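Local atomic coordinates of DUF917 domain-containing protein (Chromobacterium violaceum, PDB entry 2O3I), a protein that is of unknown function but carries the paired S-Me-THD-like N-terminal and C-terminal domains that mark the DUF917 family. Residues Gly25-Ser30 / Ala73-Gln78; Ile29-Leu34 / Gly110-Val115; Val65-Ala70 / Asn81-Ala86; Leu101-Ala106 / Gly125-Asp130; Pro155-Gly160 / Gly205-Met210. The protein carries 2 engineered substitutions. All coordinates share one frame; numbering follows the deposited sequence.

Overall arrangement
Four of the five contacts lie in the N-terminal family region; interaction 5 also brings in strand 203-211 from the C-terminal one. Interactions 1 and 2 share Ile29 and Ser30 on helix 28-35, and their centres are about 6 Å apart. Interaction 3 touches both: Leu34 CD1 lies 4.0 Å from Tyr67 CE1, and Ile74 CD1 lies 3.9 Å from Gly69 O. Interactions 3, 4 and 5 all reach one mixed sheet, where strand 61-69 runs between strands 101-105 and 203-211. The centres of interactions 3 and 5 are about 7 Å apart, those of 4 and 5 about 14 Å. With the function unknown, the contacts cannot be placed relative to an active site.

Interaction 1: Gly25-Ser30 / Ala73-Gln78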
# COMPACT_ATOMS: atom_id res chain seq x y z
N GLY A 25 -2.89 20.91 10.31
CA GLY A 25 -2.10 20.45 11.44
C GLY A 25 -2.83 19.65 12.51
O GLY A 25 -2.27 19.41 13.58
N GLY A 26 -4.06 19.23 12.24
CA GLY A 26 -4.80 18.45 13.21
C GLY A 26 -5.67 19.33 14.08
O GLY A 26 -5.29 20.45 14.40
N THR A 27 -6.83 18.82 14.48
CA THR A 27 -7.76 19.57 15.31
C THR A 27 -7.32 19.65 16.76
O THR A 27 -6.66 18.74 17.28
CB THR A 27 -9.16 18.93 15.32
OG1 THR A 27 -9.10 17.69 16.02
CG2 THR A 27 -9.65 18.69 13.90
N MSE A 28 -7.68 20.75 17.42
CA MSE A 28 -7.36 20.93 18.82
C MSE A 28 -8.18 19.91 19.58
O MSE A 28 -7.80 19.45 20.66
CB MSE A 28 -7.74 22.35 19.26
CG MSE A 28 -6.84 23.43 18.69
SE MSE A 28 -7.55 25.20 18.97
CE MSE A 28 -7.09 25.46 20.83
N ILE A 29 -9.32 19.53 19.00
CA ILE A 29 -10.20 18.56 19.61
C ILE A 29 -9.47 17.25 19.89
O ILE A 29 -9.47 16.76 21.01
CB ILE A 29 -11.40 18.29 18.69
CG1 ILE A 29 -12.08 19.62 18.35
CG2 ILE A 29 -12.36 17.31 19.38
CD1 ILE A 29 -13.21 19.53 17.32
N SER A 30 -8.83 16.70 18.86
CA SER A 30 -8.10 15.45 19.02
C SER A 30 -6.83 15.68 19.83
O SER A 30 -6.35 14.79 20.51
CB SER A 30 -7.75 14.84 17.66
OG SER A 30 -6.73 15.56 16.99
N ALA A 73 -11.58 9.53 12.66
CA ALA A 73 -11.06 8.42 13.45
C ALA A 73 -10.09 8.91 14.52
O ALA A 73 -10.10 8.42 15.65
CB ALA A 73 -10.37 7.41 12.54
N ILE A 74 -9.26 9.88 14.16
CA ILE A 74 -8.28 10.42 15.10
C ILE A 74 -8.94 11.17 16.27
O ILE A 74 -8.39 11.20 17.37
CB ILE A 74 -7.27 11.32 14.35
CG1 ILE A 74 -6.57 10.49 13.26
CG2 ILE A 74 -6.23 11.86 15.32
CD1 ILE A 74 -5.65 11.27 12.35
N ASN A 75 -10.11 11.76 16.04
CA ASN A 75 -10.81 12.49 17.09
C ASN A 75 -11.33 11.55 18.18
O ASN A 75 -11.86 12.01 19.19
CB ASN A 75 -12.01 13.27 16.53
CG ASN A 75 -11.60 14.59 15.89
OD1 ASN A 75 -10.90 15.40 16.49
ND2 ASN A 75 -12.07 14.82 14.67
N GLN A 76 -11.17 10.25 17.99
CA GLN A 76 -11.65 9.27 18.96
C GLN A 76 -10.54 8.69 19.83
O GLN A 76 -10.81 8.05 20.85
CB GLN A 76 -12.36 8.13 18.23
CG GLN A 76 -13.54 8.57 17.37
CD GLN A 76 -14.15 7.42 16.59
OE1 GLN A 76 -14.51 6.39 17.17
NE2 GLN A 76 -14.28 7.59 15.27
N VAL A 77 -9.30 8.93 19.43
CA VAL A 77 -8.15 8.42 20.16
C VAL A 77 -7.98 9.08 21.53
O VAL A 77 -8.23 10.27 21.69
CB VAL A 77 -6.87 8.62 19.34
CG1 VAL A 77 -5.68 8.07 20.08
CG2 VAL A 77 -7.01 7.93 17.99
N GLN A 78 -7.58 8.28 22.51
CA GLN A 78 -7.35 8.73 23.88
C GLN A 78 -5.86 8.65 24.21
O GLN A 78 -5.32 9.50 24.91
CB GLN A 78 -8.13 7.87 24.87
CG GLN A 78 -9.64 8.06 24.86
CD GLN A 78 -10.05 9.45 25.29
OE1 GLN A 78 -10.08 10.38 24.49
NE2 GLN A 78 -10.35 9.61 26.58
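The carboxamide of Asn75 is the flat group here, and its oxygen meets the start of helix 28-35. Thr27 OG1 approaches OD1 in the carbonyl plane, on a lone pair, with a C=O...donor angle of 141°; the hydroxyl donates to Asn75 OD1 at 3.0 Å. Carbon from the first helical turn flanks the same oxygen on opposite sides of the amide plane: Ile29 CB lies 3.7 Å from Asn75 OD1 on one side, and Ser30 CB lies 3.4 Å from it on the other.

Asn75 places its amide with CG beside its backbone N and opposite its carbonyl carbon (chi1 -80°), and the end of the side chain then reaches toward the helix. The Thr27 and Asn75 side chains meet at about a right angle. Ile74 adds to the contact through its backbone O, 3.7 Å from Ser30 CB, and through its side chain, with Ile74 CG2 4.1 Å from Ser30 CB.

Thr27 occupies the N-cap position of helix 28-35. Its OG1 sits between backbone N and carbonyl carbon (chi1 69°), which brings Thr27 OG1 3.0 Å from Ser30 N. On the other side, Ile74 to Val77 form a type I turn, so the contact joins a helix start to a turn. Asn75 also uses its backbone, its O receiving a weak hydrogen bond from His33 ND1.

Because the Thr27 proton is directed to the amide oxygen, this bond ties the N-cap residue to the turn and should restrict rotation of the carboxamide, with Ile29 and Ser30 enclosing the accepting atom.

Interaction 2: Ile29-Leu34 / Gly110-Val115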
# COMPACT_ATOMS: atom_id res chain seq x y z
N ILE A 29 -9.32 19.53 19.00
CA ILE A 29 -10.20 18.56 19.61
C ILE A 29 -9.47 17.25 19.89
O ILE A 29 -9.47 16.76 21.01
CB ILE A 29 -11.40 18.29 18.69
CG1 ILE A 29 -12.08 19.62 18.35
CG2 ILE A 29 -12.36 17.31 19.38
CD1 ILE A 29 -13.21 19.53 17.32
N SER A 30 -8.83 16.70 18.86
CA SER A 30 -8.10 15.45 19.02
C SER A 30 -6.83 15.68 19.83
O SER A 30 -6.35 14.79 20.51
CB SER A 30 -7.75 14.84 17.66
OG SER A 30 -6.73 15.56 16.99
N ALA A 31 -6.27 16.89 19.76
CA ALA A 31 -5.06 17.20 20.52
C ALA A 31 -5.40 17.24 22.01
O ALA A 31 -4.63 16.75 22.84
CB ALA A 31 -4.48 18.54 20.08
N ARG A 32 -6.56 17.80 22.34
CA ARG A 32 -7.02 17.90 23.72
C ARG A 32 -7.40 16.53 24.26
O ARG A 32 -7.17 16.23 25.43
CB ARG A 32 -8.20 18.87 23.83
CG ARG A 32 -7.78 20.35 23.87
CD ARG A 32 -8.94 21.32 23.71
NE ARG A 32 -8.51 22.72 23.78
CZ ARG A 32 -9.22 23.76 23.35
NH1 ARG A 32 -10.42 23.57 22.81
NH2 ARG A 32 -8.74 24.99 23.44
N HIS A 33 -7.97 15.70 23.41
CA HIS A 33 -8.36 14.35 23.81
C HIS A 33 -7.14 13.58 24.28
O HIS A 33 -7.20 12.82 25.25
CB HIS A 33 -8.99 13.62 22.63
CG HIS A 33 -10.43 13.98 22.40
ND1 HIS A 33 -11.08 13.70 21.22
CD2 HIS A 33 -11.34 14.59 23.20
CE1 HIS A 33 -12.33 14.12 21.30
NE2 HIS A 33 -12.51 14.66 22.49
N LEU A 34 -6.02 13.76 23.57
CA LEU A 34 -4.79 13.06 23.92
C LEU A 34 -4.11 13.65 25.15
O LEU A 34 -3.63 12.91 26.02
CB LEU A 34 -3.82 13.10 22.73
CG LEU A 34 -4.14 12.22 21.52
CD1 LEU A 34 -3.17 12.52 20.40
CD2 LEU A 34 -4.03 10.74 21.92
N GLY A 110 1.40 22.27 14.24
CA GLY A 110 -0.04 22.11 14.30
C GLY A 110 -0.45 21.55 15.64
O GLY A 110 0.38 20.99 16.36
N ALA A 111 -1.73 21.67 15.97
CA ALA A 111 -2.24 21.19 17.25
C ALA A 111 -1.84 19.77 17.63
O ALA A 111 -1.48 19.53 18.79
CB ALA A 111 -3.76 21.32 17.28
N LEU A 112 -1.88 18.84 16.69
CA LEU A 112 -1.53 17.44 16.96
C LEU A 112 -0.04 17.14 16.96
O LEU A 112 0.46 16.42 17.83
CB LEU A 112 -2.17 16.53 15.92
CG LEU A 112 -3.48 15.81 16.22
CD1 LEU A 112 -3.72 14.85 15.06
CD2 LEU A 112 -3.41 15.05 17.55
N GLY A 113 0.64 17.67 15.95
CA GLY A 113 2.06 17.46 15.77
C GLY A 113 2.96 17.47 16.99
O GLY A 113 3.61 16.47 17.29
N PHE A 114 3.00 18.59 17.69
CA PHE A 114 3.86 18.69 18.85
C PHE A 114 3.35 17.80 19.99
O PHE A 114 4.14 17.17 20.69
CB PHE A 114 3.98 20.16 19.29
CG PHE A 114 4.69 21.04 18.29
CD1 PHE A 114 6.01 20.77 17.92
CD2 PHE A 114 4.05 22.13 17.71
CE1 PHE A 114 6.68 21.57 16.98
CE2 PHE A 114 4.71 22.94 16.77
CZ PHE A 114 6.02 22.66 16.40
N VAL A 115 2.03 17.74 20.16
CA VAL A 115 1.42 16.93 21.22
C VAL A 115 1.81 15.46 21.07
O VAL A 115 2.33 14.84 22.00
CB VAL A 115 -0.12 17.08 21.20
CG1 VAL A 115 -0.76 16.20 22.27
CG2 VAL A 115 -0.50 18.53 21.43
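Ala31 and Leu112 have the most surface buried in this contact, followed by Val115. The methyl of Ala31 points at the opposing helix and meets its backbone directly, with CB 3.4 Å from Ala111 O. Ala31 CB also touches two side chains, approaching Ala111 CB at 4.0 Å and Val115 CG2 at 4.2 Å. The small side chain allows close approach: the CA atoms of Ala31 and Leu112 are only 5.0 Å apart.

Leu112 starts off to one side, but its branched end swings in, with chi1 at -97°, away from the staggered values. Leu112 CD2 then reaches Leu34 CD1 at 3.8 Å, the two side chains crossing at about a right angle, and Leu112 CG comes within 3.3 Å of Ser30 OG.

The pair joins helix 28-35 to helix 111-124, which links strands 101-105 and 127-129 in a beta-alpha-beta unit. Their short segments run nearly parallel, 26° between directions and 8.8 Å between axes. A backbone hydrogen bond between Gly25 and Leu112 ties the preceding loop to the same helix, and Leu14 of helix 10-19 packs against Ala31.

One turn beyond Ala31, Leu34 CB faces Val115 CG1 at 4.4 Å.

Interaction 3: Val65-Ala70 / Asn81-Ala86; sequences VAYMGA and NGPVEA
This is a helix-on-sheet contact inside a beta-alpha-beta crossover: strand 61-69 leads through helix 71-74 into helix 81-96, which returns the chain to strand 101-105, the parallel neighbour of the first strand. The first turn of helix 81-96 lies across the strand at 130° between N-to-C directions, with the axes 7.8 Å apart.

Pro83 carries most of the contact. Its ring stands at about a right angle to the side chain of Tyr67 and gives a CH-pi interaction: Pro83 CG lies 3.6 Å from the centroid of the Tyr67 ring and 1° off the ring normal, essentially over the middle of the face. Pro83 CD is displaced toward the phenol end, 3.4 Å from Tyr67 CE2. The Tyr67 side chain leaves the strand at an intermediate chi1 of -106°, and from there its face turns to the proline.

The phenol oxygen is held from outside the pair, by a hydrogen bond to the carboxylate oxygen OE2 of Glu161. That same oxygen accepts from Gly82 N, so one acidic group links the tyrosine to the helix start. Val116 and Val120 of helix 111-124 also pack against Pro83.

Two residues earlier in the strand, Val65 places CG2 opposite its backbone N, and this methyl rests 3.8 Å from Pro83 CB. Between these side chains, Pro83 CG sits 3.5 Å from Ala66 O.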
# COMPACT_ATOMS: atom_id res chain seq x y z
N VAL A 65 7.71 11.52 13.94
CA VAL A 65 6.59 10.69 14.38
C VAL A 65 5.30 11.49 14.33
O VAL A 65 5.31 12.69 14.57
CB VAL A 65 6.80 10.12 15.81
CG1 VAL A 65 6.77 11.23 16.87
CG2 VAL A 65 5.74 9.09 16.10
N ALA A 66 4.20 10.83 14.01
CA ALA A 66 2.91 11.51 13.94
C ALA A 66 1.72 10.58 13.75
O ALA A 66 1.85 9.35 13.73
CB ALA A 66 2.93 12.53 12.79
N TYR A 67 0.55 11.19 13.63
CA TYR A 67 -0.68 10.47 13.37
C TYR A 67 -1.00 10.83 11.93
O TYR A 67 -0.70 11.94 11.48
CB TYR A 67 -1.80 10.96 14.31
CG TYR A 67 -2.15 10.00 15.42
CD1 TYR A 67 -2.23 10.43 16.74
CD2 TYR A 67 -2.43 8.66 15.15
CE1 TYR A 67 -2.58 9.57 17.77
CE2 TYR A 67 -2.79 7.78 16.17
CZ TYR A 67 -2.86 8.25 17.48
OH TYR A 67 -3.22 7.39 18.50
N MSE A 68 -1.58 9.89 11.20
CA MSE A 68 -1.92 10.10 9.79
C MSE A 68 -3.29 9.45 9.52
O MSE A 68 -3.63 8.43 10.14
CB MSE A 68 -0.83 9.48 8.90
CG MSE A 68 -1.05 9.60 7.40
SE MSE A 68 0.28 8.59 6.37
CE MSE A 68 0.99 10.02 5.28
N GLY A 69 -4.06 10.03 8.62
CA GLY A 69 -5.36 9.47 8.30
C GLY A 69 -6.54 10.41 8.46
O GLY A 69 -6.37 11.62 8.55
N ALA A 70 -7.73 9.82 8.51
CA ALA A 70 -8.98 10.57 8.65
C ALA A 70 -9.18 11.17 10.04
O ALA A 70 -9.10 10.46 11.05
CB ALA A 70 -10.16 9.66 8.31
N ASN A 81 -1.29 5.11 20.97
CA ASN A 81 -0.73 3.78 20.78
C ASN A 81 -0.05 3.61 19.42
O ASN A 81 1.05 3.07 19.34
CB ASN A 81 -1.81 2.70 20.95
CG ASN A 81 -2.20 2.49 22.40
OD1 ASN A 81 -1.63 3.11 23.30
ND2 ASN A 81 -3.17 1.61 22.63
N GLY A 82 -0.69 4.08 18.37
CA GLY A 82 -0.11 3.97 17.04
C GLY A 82 1.26 4.60 16.92
O GLY A 82 2.22 3.92 16.55
N PRO A 83 1.39 5.91 17.20
CA PRO A 83 2.69 6.59 17.11
C PRO A 83 3.74 5.96 18.02
O PRO A 83 4.90 5.81 17.64
CB PRO A 83 2.35 8.02 17.51
CG PRO A 83 0.97 8.19 16.96
CD PRO A 83 0.30 6.89 17.37
N VAL A 84 3.33 5.59 19.23
CA VAL A 84 4.25 4.96 20.17
C VAL A 84 4.78 3.66 19.57
O VAL A 84 5.98 3.37 19.59
CB VAL A 84 3.55 4.67 21.52
CG1 VAL A 84 4.42 3.77 22.38
CG2 VAL A 84 3.27 5.96 22.26
N GLU A 85 3.87 2.87 19.01
CA GLU A 85 4.25 1.59 18.42
C GLU A 85 5.14 1.78 17.18
O GLU A 85 6.06 0.99 16.94
CB GLU A 85 3.00 0.79 18.05
CG GLU A 85 3.26 -0.70 17.94
CD GLU A 85 3.62 -1.32 19.27
OE1 GLU A 85 4.56 -2.15 19.30
OE2 GLU A 85 2.97 -0.99 20.28
N ALA A 86 4.86 2.82 16.39
CA ALA A 86 5.65 3.11 15.19
C ALA A 86 7.06 3.54 15.57
O ALA A 86 8.05 3.10 14.96
CB ALA A 86 4.97 4.21 14.35

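Interaction 4: Leu101-Ala106 / Gly125-Asp130; sequences LAYVVA and GLAVVD
Leu101 extends CG opposite its backbone N (chi1 -164°), whereas Leu126 folds CG beside its own (chi1 -46°), and the two side chains meet at about a right angle. Their CD1 atoms are modelled 3.4 Å apart, tighter than usual and so doubtful in detail. Leu126 CD1 also touches Val104 CG1 at 3.6 Å.

Beyond this leucine end, strands 101-105 and 127-129 pair in parallel, as the two strands of a beta-alpha-beta unit whose connection is helix 111-124. Three backbone hydrogen bonds alternate between them: Ala127 N to Ala102 O (3.0 Å), Val104 N to Ala127 O (3.0 Å) and Val129 N to Val104 O (3.1 Å). The last runs nearly along the C=O axis.

Tyr103 and Ala127 share one face of the sheet. Ala127 CB lies near the plane of the phenol ring, at its edge, 3.6 Å from Tyr103 CD2; the phenol oxygen is hydrogen-bonded to Asp59 N. Val104 and Val128 share the other face, where helix 111-124 packs on both.

Past the last direct bond a water takes over, accepting from Ala106 N and donating to Val129 O, each at 2.9 Å. It thus satisfies these two atoms where the strands part, while the mostly buried side chains would be expected to shield the direct bonds.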
# COMPACT_ATOMS: atom_id res chain seq x y z
N LEU A 101 18.00 5.25 19.33
CA LEU A 101 16.98 6.24 19.02
C LEU A 101 16.88 7.07 20.29
O LEU A 101 16.64 6.53 21.37
CB LEU A 101 15.64 5.55 18.73
CG LEU A 101 14.47 6.27 18.02
CD1 LEU A 101 13.25 6.23 18.92
CD2 LEU A 101 14.83 7.69 17.64
N ALA A 102 17.08 8.38 20.16
CA ALA A 102 17.02 9.27 21.33
C ALA A 102 16.12 10.48 21.12
O ALA A 102 15.82 11.22 22.06
CB ALA A 102 18.43 9.74 21.70
N TYR A 103 15.69 10.70 19.88
CA TYR A 103 14.86 11.86 19.64
C TYR A 103 13.70 11.62 18.68
O TYR A 103 13.77 10.77 17.79
CB TYR A 103 15.72 13.01 19.10
CG TYR A 103 16.98 13.28 19.90
CD1 TYR A 103 18.23 12.85 19.44
CD2 TYR A 103 16.93 13.97 21.12
CE1 TYR A 103 19.40 13.10 20.18
CE2 TYR A 103 18.09 14.22 21.86
CZ TYR A 103 19.33 13.78 21.38
OH TYR A 103 20.48 14.01 22.11
N VAL A 104 12.63 12.37 18.89
CA VAL A 104 11.46 12.32 18.02
C VAL A 104 11.25 13.76 17.59
O VAL A 104 11.78 14.68 18.22
CB VAL A 104 10.18 11.83 18.75
CG1 VAL A 104 10.22 10.32 18.91
CG2 VAL A 104 10.05 12.50 20.11
N VAL A 105 10.51 13.97 16.51
CA VAL A 105 10.27 15.32 16.04
C VAL A 105 8.96 15.38 15.26
O VAL A 105 8.64 14.48 14.47
CB VAL A 105 11.48 15.82 15.17
CG1 VAL A 105 11.65 14.93 13.95
CG2 VAL A 105 11.27 17.28 14.76
N ALA A 106 8.18 16.44 15.50
CA ALA A 106 6.90 16.60 14.81
C ALA A 106 7.19 16.84 13.33
O ALA A 106 8.20 17.43 12.98
CB ALA A 106 6.13 17.79 15.38
N GLY A 125 10.92 7.66 26.72
CA GLY A 125 12.11 8.20 27.34
C GLY A 125 13.02 8.91 26.35
O GLY A 125 14.24 8.87 26.47
N LEU A 126 12.41 9.58 25.36
CA LEU A 126 13.18 10.29 24.35
C LEU A 126 13.02 11.79 24.54
O LEU A 126 12.29 12.24 25.42
CB LEU A 126 12.70 9.91 22.95
CG LEU A 126 12.50 8.42 22.66
CD1 LEU A 126 11.85 8.26 21.30
CD2 LEU A 126 13.83 7.69 22.71
N ALA A 127 13.70 12.56 23.71
CA ALA A 127 13.59 14.01 23.77
C ALA A 127 12.99 14.47 22.44
O ALA A 127 13.32 13.93 21.38
CB ALA A 127 14.96 14.65 24.00
N VAL A 128 12.11 15.46 22.50
CA VAL A 128 11.49 16.01 21.30
C VAL A 128 12.31 17.21 20.86
O VAL A 128 12.75 18.01 21.69
CB VAL A 128 10.03 16.44 21.59
CG1 VAL A 128 9.99 17.37 22.79
CG2 VAL A 128 9.42 17.12 20.36
N VAL A 129 12.55 17.33 19.56
CA VAL A 129 13.34 18.44 19.04
C VAL A 129 12.48 19.70 18.88
O VAL A 129 11.35 19.62 18.42
CB VAL A 129 13.96 18.06 17.68
CG1 VAL A 129 14.75 19.23 17.11
CG2 VAL A 129 14.86 16.84 17.87
N ASP A 130 13.02 20.85 19.28
CA ASP A 130 12.29 22.11 19.17
C ASP A 130 12.41 22.56 17.73
O ASP A 130 13.23 23.43 17.40
CB ASP A 130 12.88 23.17 20.12
CG ASP A 130 12.03 24.45 20.20
OD1 ASP A 130 10.94 24.49 19.60
OD2 ASP A 130 12.45 25.41 20.88
O HOH W 1 8.94 18.72 17.10

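Interaction 5: Pro155-Gly160 / Gly205-Met210; sequences PAFLAG and GLAMWM
Phe157 and Ala207 lie in the tight part of this contact, where the backbones pair directly; toward Pro155 and Met210, both partly exposed, a water fills in between the chains. Phe157 and Ala207 form a hydrogen-bonded antiparallel pair: Phe157 N donates to Ala207 O at 2.7 Å, and Ala207 N returns a bond to Phe157 O. Ala159 and Gly205 repeat the pattern, with Gly205 N reaching Ala159 O at 2.9 Å on a lone pair. Between them, the non-hydrogen-bonded pair Leu158 and Leu206 brings Leu158 CA within 3.0 Å of Gly205 O, a CA-H...O contact. Their side chains meet on the opposite face from Phe157, with Leu158 CD2 4.0 Å from Leu206 CD1.

In the mixed sheet, strand 203-211, from the C-terminal family region, runs between strands 61-69 and 156-159 of the N-terminal one, antiparallel to both. Helix 81-96 covers the Phe157 face through Ala86, Ala89 and Arg93, and helix 183-194 packs on Leu158.

Direct hydrogen bonding ends after Phe157 and Ala207; two residues on, Trp209 has a positive phi (60°). At this looser end a water donates to Pro155 O and accepts from Met210 N at 3.1 Å. The selenomethionine side chain of Met210 bends at chi3 (-90°) to bring its methyl over to Pro155 and Phe157. Met210 CE lies 3.6 Å from Pro155 CD and approaches the Phe157 ring obliquely, 3.8 Å from CE2.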
# COMPACT_ATOMS: atom_id res chain seq x y z
N PRO A 155 13.01 3.17 5.58
CA PRO A 155 11.81 2.51 6.09
C PRO A 155 10.80 3.44 6.76
O PRO A 155 11.17 4.32 7.54
CB PRO A 155 12.38 1.50 7.08
CG PRO A 155 13.73 1.19 6.53
CD PRO A 155 14.22 2.56 6.15
N ALA A 156 9.53 3.23 6.45
CA ALA A 156 8.45 4.02 7.04
C ALA A 156 7.63 3.02 7.87
O ALA A 156 7.42 1.88 7.45
CB ALA A 156 7.59 4.64 5.96
N PHE A 157 7.19 3.44 9.05
CA PHE A 157 6.42 2.53 9.89
C PHE A 157 5.02 3.07 10.19
O PHE A 157 4.87 4.19 10.66
CB PHE A 157 7.17 2.28 11.20
CG PHE A 157 8.57 1.73 11.02
CD1 PHE A 157 8.78 0.40 10.65
CD2 PHE A 157 9.67 2.55 11.21
CE1 PHE A 157 10.08 -0.10 10.46
CE2 PHE A 157 10.97 2.07 11.02
CZ PHE A 157 11.17 0.74 10.64
N LEU A 158 4.01 2.27 9.89
CA LEU A 158 2.62 2.61 10.17
C LEU A 158 2.14 1.63 11.23
O LEU A 158 2.38 0.43 11.12
CB LEU A 158 1.75 2.48 8.92
CG LEU A 158 1.93 3.55 7.85
CD1 LEU A 158 1.13 3.14 6.61
CD2 LEU A 158 1.48 4.91 8.37
N ALA A 159 1.48 2.13 12.27
CA ALA A 159 1.04 1.26 13.34
C ALA A 159 -0.40 1.47 13.79
O ALA A 159 -0.93 2.58 13.73
CB ALA A 159 1.97 1.40 14.53
N GLY A 160 -1.03 0.38 14.22
CA GLY A 160 -2.40 0.41 14.71
C GLY A 160 -2.42 0.62 16.21
O GLY A 160 -1.37 0.77 16.84
N GLY A 205 -0.45 5.42 13.39
CA GLY A 205 0.77 6.11 13.74
C GLY A 205 1.78 5.99 12.62
O GLY A 205 1.82 4.97 11.91
N LEU A 206 2.60 7.02 12.45
CA LEU A 206 3.62 7.01 11.42
C LEU A 206 4.98 7.36 11.99
O LEU A 206 5.11 8.24 12.85
CB LEU A 206 3.28 8.00 10.30
CG LEU A 206 4.39 8.36 9.30
CD1 LEU A 206 4.78 7.13 8.48
CD2 LEU A 206 3.90 9.48 8.40
N ALA A 207 6.00 6.66 11.53
CA ALA A 207 7.37 6.91 11.96
C ALA A 207 8.24 6.74 10.72
O ALA A 207 8.32 5.65 10.13
CB ALA A 207 7.79 5.92 13.05
N MSE A 208 8.88 7.83 10.30
CA MSE A 208 9.74 7.80 9.12
C MSE A 208 10.83 8.85 9.22
O MSE A 208 10.90 9.60 10.20
CB MSE A 208 8.89 8.01 7.85
CG MSE A 208 8.17 9.36 7.77
SE MSE A 208 6.99 9.47 6.23
CE MSE A 208 8.30 9.86 4.86
N TRP A 209 11.70 8.89 8.21
CA TRP A 209 12.79 9.85 8.17
C TRP A 209 13.76 9.73 9.36
O TRP A 209 14.12 10.73 10.00
CB TRP A 209 12.23 11.28 8.06
CG TRP A 209 11.81 11.66 6.65
CD1 TRP A 209 12.47 11.35 5.49
CD2 TRP A 209 10.68 12.46 6.27
NE1 TRP A 209 11.83 11.92 4.42
CE2 TRP A 209 10.73 12.61 4.86
CE3 TRP A 209 9.64 13.07 6.98
CZ2 TRP A 209 9.78 13.34 4.15
CZ3 TRP A 209 8.68 13.80 6.27
CH2 TRP A 209 8.76 13.93 4.87
N MSE A 210 14.18 8.51 9.65
CA MSE A 210 15.14 8.28 10.72
C MSE A 210 16.41 9.05 10.35
O MSE A 210 16.85 9.02 9.20
CB MSE A 210 15.45 6.79 10.85
CG MSE A 210 14.28 5.95 11.32
SE MSE A 210 14.75 4.06 11.41
CE MSE A 210 14.22 3.57 9.61
O HOH W 2 13.24 6.31 7.62